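Local coordinates for protein probable arylamine n-acetyl transferase (Mycobacterium abscessus, PDB 4GUZ) that probably transfers acetyl groups from acetyl coenzyme A to arylamines, at residues D16-F21 against L44-E49. Sequence-based numbering, arbitrary orientation.
Sequences DEYLAF and LNIKWE
The backbone oxygen of Asn45 meets the rim of the Phe21 ring, lying near the ring plane and 3.5 Å from CE2, so the C-H on CE2 points roughly at the carbonyl oxygen, probably a weakly favourable contact, although no hydrogen bond joins the two segments. Next along the chain, Ile46 makes the apolar contacts through one methyl. Its CD1 lies 3.7 Å from Phe21 CD2 and 4.1 Å from Tyr18 CE1, reaching both rings obliquely. Tyr18 and Phe21 sit three residues apart on helix 15-21, and in both CG is anti to the backbone N (chi1 169° and -168°), which carries the two rings off the same side of the helix to meet this methyl. Asn45 also packs its CB 3.7 Å from Phe21 O, while its amide ND2 is turned back to Gly41 O, one turn earlier in its own helix. The Tyr18 hydroxyl is hydrogen-bonded to His42 ND1, a polar link to helix 32-45 that the two segments themselves lack. Leu71 touches Tyr18, Phe21 and Ile46, and Leu85, Phe86 and Val89 of helix 79-92 pack on Tyr18. The contact thus joins the first helix to the end of helix 32-45 within the N-terminal helical bundle characteristic of the arylamine N-acetyltransferase fold.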
loop_
_atom_site.group_PDB
_atom_site.type_symbol
_atom_site.label_atom_id
_atom_site.label_comp_id
_atom_site.label_asym_id
_atom_site.label_seq_id
_atom_site.Cartn_x
_atom_site.Cartn_y
_atom_site.Cartn_z
ATOM N N ASP A 16 -6.180 -2.216 20.147
ATOM C CA ASP A 16 -5.296 -1.335 20.938
ATOM C C ASP A 16 -3.851 -1.446 20.490
ATOM O O ASP A 16 -3.147 -0.442 20.449
ATOM C CB ASP A 16 -5.381 -1.647 22.448
ATOM C CG ASP A 16 -6.724 -1.356 23.099
ATOM O OD1 ASP A 16 -7.410 -0.402 22.656
ATOM O OD2 ASP A 16 -7.067 -2.051 24.083
ATOM N N GLU A 17 -3.412 -2.669 20.174
ATOM C CA GLU A 17 -2.054 -2.963 19.719
ATOM C C GLU A 17 -1.766 -2.276 18.376
ATOM O O GLU A 17 -0.693 -1.699 18.194
ATOM C CB GLU A 17 -1.876 -4.470 19.590
ATOM C CG GLU A 17 -0.424 -4.895 19.531
ATOM C CD GLU A 17 -0.188 -6.348 19.180
ATOM O OE1 GLU A 17 -1.122 -7.177 19.297
ATOM O OE2 GLU A 17 0.964 -6.659 18.811
ATOM N N TYR A 18 -2.731 -2.342 17.451
ATOM C CA TYR A 18 -2.592 -1.716 16.139
ATOM C C TYR A 18 -2.483 -0.204 16.301
ATOM O O TYR A 18 -1.604 0.401 15.687
ATOM C CB TYR A 18 -3.769 -2.098 15.200
ATOM C CG TYR A 18 -3.801 -1.259 13.934
ATOM C CD1 TYR A 18 -3.120 -1.664 12.788
ATOM C CD2 TYR A 18 -4.441 -0.021 13.910
ATOM C CE1 TYR A 18 -3.090 -0.866 11.646
ATOM C CE2 TYR A 18 -4.390 0.799 12.784
ATOM C CZ TYR A 18 -3.741 0.354 11.643
ATOM O OH TYR A 18 -3.703 1.143 10.526
ATOM N N LEU A 19 -3.373 0.404 17.115
ATOM C CA LEU A 19 -3.406 1.861 17.291
ATOM C C LEU A 19 -2.145 2.386 17.973
ATOM O O LEU A 19 -1.674 3.460 17.611
ATOM C CB LEU A 19 -4.663 2.315 18.042
ATOM C CG LEU A 19 -5.994 2.000 17.330
ATOM C CD1 LEU A 19 -7.198 2.267 18.252
ATOM C CD2 LEU A 19 -6.142 2.787 16.034
ATOM N N ALA A 20 -1.580 1.623 18.925
ATOM C CA ALA A 20 -0.346 2.011 19.600
ATOM C C ALA A 20 0.820 1.977 18.598
ATOM O O ALA A 20 1.642 2.893 18.581
ATOM C CB ALA A 20 -0.070 1.080 20.776
ATOM N N PHE A 21 0.843 0.944 17.726
ATOM C CA PHE A 21 1.870 0.755 16.697
ATOM C C PHE A 21 1.900 1.910 15.690
ATOM O O PHE A 21 2.981 2.337 15.295
ATOM C CB PHE A 21 1.648 -0.559 15.936
ATOM C CG PHE A 21 2.829 -0.949 15.073
ATOM C CD1 PHE A 21 3.864 -1.723 15.591
ATOM C CD2 PHE A 21 2.903 -0.550 13.740
ATOM C CE1 PHE A 21 4.953 -2.084 14.793
ATOM C CE2 PHE A 21 3.998 -0.907 12.946
ATOM C CZ PHE A 21 5.010 -1.677 13.479
ATOM N N LEU A 44 2.809 5.818 7.613
ATOM C CA LEU A 44 4.129 6.094 8.171
ATOM C C LEU A 44 4.778 4.909 8.925
ATOM O O LEU A 44 5.998 4.769 8.867
ATOM C CB LEU A 44 4.063 7.304 9.117
ATOM C CG LEU A 44 3.967 8.673 8.442
ATOM C CD1 LEU A 44 3.734 9.773 9.471
ATOM C CD2 LEU A 44 5.200 8.966 7.576
ATOM N N ASN A 45 3.986 4.054 9.593
ATOM C CA ASN A 45 4.565 3.007 10.443
ATOM C C ASN A 45 4.451 1.560 9.916
ATOM O O ASN A 45 5.351 0.759 10.177
ATOM C CB ASN A 45 3.925 3.085 11.821
ATOM C CG ASN A 45 4.217 4.399 12.511
ATOM O OD1 ASN A 45 5.326 4.637 12.987
ATOM N ND2 ASN A 45 3.238 5.283 12.564
ATOM N N ILE A 46 3.371 1.205 9.203
ATOM C CA ILE A 46 3.270 -0.175 8.685
ATOM C C ILE A 46 4.237 -0.282 7.524
ATOM O O ILE A 46 4.178 0.521 6.599
ATOM C CB ILE A 46 1.825 -0.585 8.292
ATOM C CG1 ILE A 46 0.788 -0.285 9.427
ATOM C CG2 ILE A 46 1.780 -2.047 7.828
ATOM C CD1 ILE A 46 0.837 -1.202 10.680
ATOM N N LYS A 47 5.136 -1.275 7.583
ATOM C CA LYS A 47 6.200 -1.412 6.600
ATOM C C LYS A 47 5.677 -1.964 5.298
ATOM O O LYS A 47 4.627 -2.617 5.283
ATOM C CB LYS A 47 7.352 -2.239 7.178
ATOM C CG LYS A 47 8.165 -1.475 8.219
ATOM C CD LYS A 47 8.882 -2.408 9.183
ATOM C CE LYS A 47 9.661 -1.683 10.260
ATOM N NZ LYS A 47 8.800 -0.859 11.153
ATOM N N TRP A 48 6.376 -1.669 4.192
ATOM C CA TRP A 48 5.929 -2.094 2.865
ATOM C C TRP A 48 7.007 -2.904 2.183
ATOM O O TRP A 48 8.111 -2.418 1.981
ATOM C CB TRP A 48 5.510 -0.896 1.996
ATOM C CG TRP A 48 4.595 -1.273 0.854
ATOM C CD1 TRP A 48 3.248 -1.086 0.799
ATOM C CD2 TRP A 48 4.953 -1.981 -0.353
ATOM N NE1 TRP A 48 2.753 -1.549 -0.399
ATOM C CE2 TRP A 48 3.767 -2.162 -1.098
ATOM C CE3 TRP A 48 6.163 -2.475 -0.883
ATOM C CZ2 TRP A 48 3.756 -2.791 -2.347
ATOM C CZ3 TRP A 48 6.143 -3.137 -2.102
ATOM C CH2 TRP A 48 4.955 -3.271 -2.831
ATOM N N GLU A 49 6.687 -4.156 1.830
ATOM C CA GLU A 49 7.611 -5.083 1.161
ATOM C C GLU A 49 6.854 -6.286 0.603
ATOM O O GLU A 49 5.727 -6.547 1.018
ATOM C CB GLU A 49 8.723 -5.540 2.127
ATOM C CG GLU A 49 8.163 -6.093 3.418
ATOM C CD GLU A 49 8.657 -7.455 3.858
ATOM O OE1 GLU A 49 8.668 -8.390 3.028
ATOM O OE2 GLU A 49 8.983 -7.596 5.057
#